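Local atomic coordinates of oligopeptide-binding protein oppA (PDB entry 3DRF), a protein that captures extracellular oligopeptides in a voluminous cavity, closing like a Venus fly-trap, and serves as the receptor of the OppABCDF ABC transporter that imports them. Residues Pro65-Asp70 against Leu219-Phe224; Glu233-Pro239 against Asn251-Val257. All coordinates share one frame; numbering follows the deposited sequence.

How the contacts relate
From the N terminus, the chain runs through strand 34-40 and helix 57-62 into the loop 65-70. Contact 1 brings Leu219-Phe224 back against this loop after a long excursion, with 148 residues between its segments. It closes just as strand 224-230 begins. Contact 2 follows in series along the chain: segment 233-239 pairs with 251-257 after an 11-residue connection. The two neither nest nor cross, yet they touch, their centres about 12 Å apart. Pro65 and Phe224 of contact 1 lie against Tyr237 and Ile253 of contact 2, so loop 65-70 lies on the face bearing Tyr237 and Ile253, while 219-224 leads into the edge strand of the same five-stranded mixed sheet.

Contact 1. Residues Pro65-Asp70 against Leu219-Phe224; sequences PGGGQD and LVTGPF
Two torsions bring Asp70 and Thr221 together: chi1 of -60° sets the Asp70 carboxylate beside its own backbone N, and chi1 of 67° lodges Thr221 OG1 between its backbone N and carbonyl carbon. That rotamer turns the hydroxyl to the oxygen that the Thr221 amide already faces. In the solute-binding protein fold this is a contact between the glycine-rich loop after helix 57-62 and the loop that leads into strand 224-230. Thr221 OG1 donates to Asp70 OD1 at 2.7 Å and Thr221 N at 2.8 Å. Both come from the same face of the carboxylate, about 40° out of its plane, so one oxygen is gripped by two donors. Such a pair would be expected to favour the charged form of the buried acid, while aspartate's short side chain suits a site so close to the neighbouring backbone. Val220 packs beside this grip, its CB against Gly66 O.

Gly67 and Gly222 let the backbones meet, their CA atoms 3.8 Å apart. Gly67 also has a positive phi, in a region where a CB would be pressed against the preceding carbonyl oxygen, so glycine suits it. Gly222 N makes a weak bond to Gly66 O. Farther along, Phe224 N donates to Pro65 O at 3.1 Å, tilted from the carbonyl plane. The rigid Pro223 brings CD against that oxygen as well, and Trp565 of helix 564-567 touches Pro65, Pro223 and Phe224. Pro65 O lies in the plane of the Phe224 ring, at its edge, while Pro65 CB approaches ring atom CD2 at 4.1 Å. In return, Phe224 O accepts a CA-H...O contact from Gly66 CA at 3.3 Å.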
loop_
_atom_site.group_PDB
_atom_site.type_symbol
_atom_site.label_atom_id
_atom_site.label_comp_id
_atom_site.label_asym_id
_atom_site.label_seq_id
_atom_site.Cartn_x
_atom_site.Cartn_y
_atom_site.Cartn_z
ATOM N N PRO A 65 0.152 -17.701 1.126
ATOM C CA PRO A 65 -0.245 -19.112 1.293
ATOM C C PRO A 65 -1.204 -19.354 2.484
ATOM O O PRO A 65 -1.982 -20.260 2.481
ATOM C CB PRO A 65 1.103 -19.848 1.490
ATOM C CG PRO A 65 2.109 -19.014 0.784
ATOM C CD PRO A 65 1.627 -17.555 1.072
ATOM N N GLY A 66 -1.158 -18.471 3.472
ATOM C CA GLY A 66 -2.061 -18.567 4.621
ATOM C C GLY A 66 -3.407 -17.860 4.450
ATOM O O GLY A 66 -4.189 -17.867 5.374
ATOM N N GLY A 67 -3.678 -17.323 3.257
ATOM C CA GLY A 67 -4.933 -16.647 2.991
ATOM C C GLY A 67 -4.765 -15.146 2.764
ATOM O O GLY A 67 -5.730 -14.494 2.562
ATOM N N GLY A 68 -3.552 -14.626 2.755
ATOM C CA GLY A 68 -3.341 -13.189 2.488
ATOM C C GLY A 68 -3.957 -12.261 3.542
ATOM O O GLY A 68 -4.627 -11.332 3.229
ATOM N N GLN A 69 -3.750 -12.634 4.785
ATOM C CA GLN A 69 -4.379 -11.980 5.986
ATOM C C GLN A 69 -5.916 -12.126 5.941
ATOM O O GLN A 69 -6.649 -11.267 6.280
ATOM C CB GLN A 69 -3.874 -10.527 6.137
ATOM C CG GLN A 69 -2.367 -10.482 6.308
ATOM C CD GLN A 69 -1.770 -9.089 6.093
ATOM O OE1 GLN A 69 -0.967 -8.639 6.858
ATOM N NE2 GLN A 69 -2.223 -8.427 5.070
ATOM N N ASP A 70 -6.308 -13.325 5.541
ATOM C CA ASP A 70 -7.678 -13.837 5.638
ATOM C C ASP A 70 -8.719 -13.035 4.828
ATOM O O ASP A 70 -9.778 -12.706 5.245
ATOM C CB ASP A 70 -8.056 -14.074 7.120
ATOM C CG ASP A 70 -7.118 -15.087 7.765
ATOM O OD1 ASP A 70 -6.832 -16.075 7.074
ATOM O OD2 ASP A 70 -6.707 -14.860 8.861
ATOM N N LEU A 219 -4.127 -17.841 14.158
ATOM C CA LEU A 219 -5.038 -18.644 13.343
ATOM C C LEU A 219 -5.235 -17.995 11.967
ATOM O O LEU A 219 -5.265 -16.784 11.836
ATOM C CB LEU A 219 -6.424 -18.815 14.015
ATOM C CG LEU A 219 -6.408 -19.401 15.440
ATOM C CD1 LEU A 219 -7.859 -19.645 15.940
ATOM C CD2 LEU A 219 -5.601 -20.735 15.453
ATOM N N VAL A 220 -5.400 -18.851 10.963
ATOM C CA VAL A 220 -5.629 -18.398 9.582
ATOM C C VAL A 220 -6.712 -19.242 8.937
ATOM O O VAL A 220 -7.201 -20.202 9.468
ATOM C CB VAL A 220 -4.346 -18.428 8.729
ATOM C CG1 VAL A 220 -3.223 -17.627 9.425
ATOM C CG2 VAL A 220 -3.884 -19.910 8.488
ATOM N N THR A 221 -7.087 -18.798 7.760
ATOM C CA THR A 221 -8.209 -19.412 7.017
ATOM C C THR A 221 -7.803 -19.985 5.616
ATOM O O THR A 221 -8.589 -20.562 4.971
ATOM C CB THR A 221 -9.362 -18.375 6.767
ATOM O OG1 THR A 221 -8.927 -17.338 5.868
ATOM C CG2 THR A 221 -9.882 -17.774 8.093
ATOM N N GLY A 222 -6.568 -19.788 5.210
ATOM C CA GLY A 222 -6.140 -20.108 3.859
ATOM C C GLY A 222 -5.757 -21.588 3.644
ATOM O O GLY A 222 -5.877 -22.399 4.505
ATOM N N PRO A 223 -5.256 -21.891 2.445
ATOM C CA PRO A 223 -4.958 -23.315 2.104
ATOM C C PRO A 223 -3.786 -23.875 2.915
ATOM O O PRO A 223 -3.737 -25.082 3.097
ATOM C CB PRO A 223 -4.667 -23.285 0.576
ATOM C CG PRO A 223 -4.417 -21.804 0.250
ATOM C CD PRO A 223 -5.196 -20.982 1.280
ATOM N N PHE A 224 -2.906 -23.037 3.410
ATOM C CA PHE A 224 -1.805 -23.428 4.288
ATOM C C PHE A 224 -1.931 -22.671 5.617
ATOM O O PHE A 224 -2.533 -21.644 5.701
ATOM C CB PHE A 224 -0.420 -23.091 3.665
ATOM C CG PHE A 224 -0.094 -23.900 2.403
ATOM C CD1 PHE A 224 0.694 -25.029 2.482
ATOM C CD2 PHE A 224 -0.619 -23.545 1.180
ATOM C CE1 PHE A 224 0.950 -25.799 1.362
ATOM C CE2 PHE A 224 -0.372 -24.298 0.019
ATOM C CZ PHE A 224 0.433 -25.431 0.117
#

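Contact 2. Residues Glu233-Pro239 against Asn251-Val257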
loop_
_atom_site.group_PDB
_atom_site.type_symbol
_atom_site.label_atom_id
_atom_site.label_comp_id
_atom_site.label_asym_id
_atom_site.label_seq_id
_atom_site.Cartn_x
_atom_site.Cartn_y
_atom_site.Cartn_z
ATOM N N GLU A 233 12.351 -13.273 9.950
ATOM C CA GLU A 233 12.995 -14.090 8.908
ATOM C C GLU A 233 12.110 -14.937 7.989
ATOM O O GLU A 233 12.243 -14.865 6.799
ATOM C CB GLU A 233 14.008 -15.041 9.595
ATOM C CG GLU A 233 15.128 -14.361 10.362
ATOM C CD GLU A 233 16.136 -15.370 10.949
ATOM O OE1 GLU A 233 16.109 -16.503 10.588
ATOM O OE2 GLU A 233 16.878 -14.911 11.774
ATOM N N SER A 234 11.268 -15.774 8.556
ATOM C CA SER A 234 10.650 -16.838 7.768
ATOM C C SER A 234 9.351 -17.408 8.322
ATOM O O SER A 234 9.023 -17.236 9.474
ATOM C CB SER A 234 11.673 -18.005 7.625
ATOM O OG SER A 234 11.876 -18.610 8.866
ATOM N N ILE A 235 8.652 -18.105 7.449
ATOM C CA ILE A 235 7.452 -18.869 7.779
ATOM C C ILE A 235 7.574 -20.272 7.139
ATOM O O ILE A 235 7.921 -20.389 6.001
ATOM C CB ILE A 235 6.195 -18.248 7.127
ATOM C CG1 ILE A 235 6.066 -16.732 7.420
ATOM C CG2 ILE A 235 4.923 -19.021 7.548
ATOM C CD1 ILE A 235 5.120 -15.991 6.466
ATOM N N LYS A 236 7.264 -21.300 7.900
ATOM C CA LYS A 236 7.074 -22.671 7.363
ATOM C C LYS A 236 5.587 -22.933 7.304
ATOM O O LYS A 236 4.905 -23.007 8.291
ATOM C CB LYS A 236 7.755 -23.804 8.199
ATOM C CG LYS A 236 7.766 -25.178 7.385
ATOM C CD LYS A 236 8.082 -26.420 8.177
ATOM C CE LYS A 236 7.628 -27.694 7.420
ATOM N NZ LYS A 236 7.083 -28.822 8.238
ATOM N N TYR A 237 5.116 -23.107 6.099
ATOM C CA TYR A 237 3.730 -23.417 5.852
ATOM C C TYR A 237 3.481 -24.928 5.590
ATOM O O TYR A 237 4.245 -25.588 4.856
ATOM C CB TYR A 237 3.309 -22.684 4.607
ATOM C CG TYR A 237 3.030 -21.192 4.713
ATOM C CD1 TYR A 237 1.881 -20.741 5.356
ATOM C CD2 TYR A 237 3.824 -20.256 4.074
ATOM C CE1 TYR A 237 1.561 -19.349 5.372
ATOM C CE2 TYR A 237 3.510 -18.901 4.106
ATOM C CZ TYR A 237 2.385 -18.474 4.755
ATOM O OH TYR A 237 1.996 -17.174 4.762
ATOM N N VAL A 238 2.406 -25.452 6.177
ATOM C CA VAL A 238 1.935 -26.821 5.903
ATOM C C VAL A 238 0.465 -26.731 5.554
ATOM O O VAL A 238 -0.151 -25.705 5.838
ATOM C CB VAL A 238 2.138 -27.775 7.160
ATOM C CG1 VAL A 238 3.634 -27.778 7.516
ATOM C CG2 VAL A 238 1.287 -27.300 8.342
ATOM N N PRO A 239 -0.139 -27.753 4.962
ATOM C CA PRO A 239 -1.546 -27.602 4.583
ATOM C C PRO A 239 -2.441 -27.397 5.815
ATOM O O PRO A 239 -2.195 -27.937 6.865
ATOM C CB PRO A 239 -1.854 -28.955 3.940
ATOM C CG PRO A 239 -0.513 -29.370 3.310
ATOM C CD PRO A 239 0.461 -29.001 4.409
ATOM N N ASN A 251 3.352 -30.503 -0.178
ATOM C CA ASN A 251 3.541 -30.846 1.219
ATOM C C ASN A 251 3.906 -29.656 2.088
ATOM O O ASN A 251 3.466 -29.603 3.192
ATOM C CB ASN A 251 4.610 -31.954 1.337
ATOM C CG ASN A 251 4.808 -32.443 2.764
ATOM O OD1 ASN A 251 3.928 -32.992 3.355
ATOM N ND2 ASN A 251 5.939 -32.181 3.288
ATOM N N SER A 252 4.733 -28.730 1.603
ATOM C CA SER A 252 5.092 -27.576 2.431
ATOM C C SER A 252 5.550 -26.438 1.539
ATOM O O SER A 252 5.867 -26.640 0.407
ATOM C CB SER A 252 6.176 -27.918 3.442
ATOM O OG SER A 252 7.449 -27.995 2.826
ATOM N N ILE A 253 5.561 -25.254 2.117
ATOM C CA ILE A 253 6.181 -24.065 1.542
ATOM C C ILE A 253 6.985 -23.339 2.597
ATOM O O ILE A 253 6.449 -23.084 3.625
ATOM C CB ILE A 253 5.116 -23.047 0.980
ATOM C CG1 ILE A 253 4.209 -23.691 -0.059
ATOM C CG2 ILE A 253 5.852 -21.767 0.394
ATOM C CD1 ILE A 253 2.882 -22.903 -0.370
ATOM N N THR A 254 8.235 -22.999 2.330
ATOM C CA THR A 254 8.984 -22.124 3.218
ATOM C C THR A 254 9.000 -20.742 2.528
ATOM O O THR A 254 9.115 -20.622 1.314
ATOM C CB THR A 254 10.389 -22.673 3.491
ATOM O OG1 THR A 254 11.111 -22.743 2.251
ATOM C CG2 THR A 254 10.252 -24.043 4.124
ATOM N N TYR A 255 8.829 -19.707 3.313
ATOM C CA TYR A 255 8.782 -18.343 2.765
ATOM C C TYR A 255 9.709 -17.490 3.627
ATOM O O TYR A 255 9.486 -17.390 4.796
ATOM C CB TYR A 255 7.335 -17.805 2.763
ATOM C CG TYR A 255 6.956 -16.891 1.588
ATOM C CD1 TYR A 255 7.813 -15.947 1.094
ATOM C CD2 TYR A 255 5.746 -16.994 1.001
ATOM C CE1 TYR A 255 7.448 -15.123 0.051
ATOM C CE2 TYR A 255 5.381 -16.179 -0.050
ATOM C CZ TYR A 255 6.249 -15.258 -0.518
ATOM O OH TYR A 255 5.910 -14.482 -1.585
ATOM N N GLU A 256 10.764 -16.943 3.020
ATOM C CA GLU A 256 11.857 -16.289 3.732
ATOM C C GLU A 256 12.114 -14.896 3.195
ATOM O O GLU A 256 11.977 -14.705 2.019
ATOM C CB GLU A 256 13.182 -17.130 3.627
ATOM C CG GLU A 256 13.083 -18.573 4.104
ATOM C CD GLU A 256 14.435 -19.262 4.128
ATOM O OE1 GLU A 256 15.416 -18.822 3.558
ATOM O OE2 GLU A 256 14.442 -20.284 4.771
ATOM N N VAL A 257 12.704 -14.006 3.915
ATOM C CA VAL A 257 13.246 -12.792 3.304
ATOM C C VAL A 257 14.659 -13.088 2.798
ATOM O O VAL A 257 15.338 -13.991 3.295
ATOM C CB VAL A 257 13.217 -11.531 4.225
ATOM C CG1 VAL A 257 11.769 -11.069 4.463
ATOM C CG2 VAL A 257 13.964 -11.772 5.528
HETATM O O HOH W 1 15.532 -14.865 6.015
#
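Tyr237 and Tyr255 rise from neighbouring strands on the same face of the sheet, and their side chains slant across one another without stacking. Tyr237 CE2 comes 4.2 Å from Tyr255 CB, which lies at the edge of the Tyr237 ring. With chi1 at -77°, Tyr237 carries its ring beside its own backbone N, where Ile235 CG2 sits 3.6 Å above the plane, over the ring centre. Ile253 O meets the same ring at its edge, in plane, and Tyr237 CB rests against Ile253 CB at 4.1 Å. Broad aromatic and branched aliphatic groups suit this buried face, which is covered by helix 57-62 and the loop at Pro65. The tyrosines also place hydroxyls where polar partners wait: Tyr237 OH bonds to Met62 O, and Tyr255 OH to Asn276 ND2.

The face bearing Ser234, Lys236, Thr254 and Glu256 is more open, and its residues are polar or long and flexible. Ser234 CB lies against Glu256 CG at 3.8 Å, while the Glu256 carboxylate reaches on to Tyr272 OH. The aliphatic part of Lys236 runs past Thr254 and Ser252.

Ile235-Tyr255 and Tyr237-Ile253 are the hydrogen-bonded pairs. The bond from Tyr237 N to Ile253 O is 2.8 Å long and nearly straight, at 163°; its counterpart, Ile253 N to Tyr237 O, is 3.1 Å and arrives tilted 30° from the carbonyl plane. Val257 N adds a bond to Glu233 O, and a water donates to Val257 O. On its other edge strand 234-239 pairs with 224-230, where Glu233 and Ser234 lie opposite Val230 as a classic beta bulge; the antiparallel pair is thus part of the mixed five-stranded sheet of this family 5 solute-binding protein.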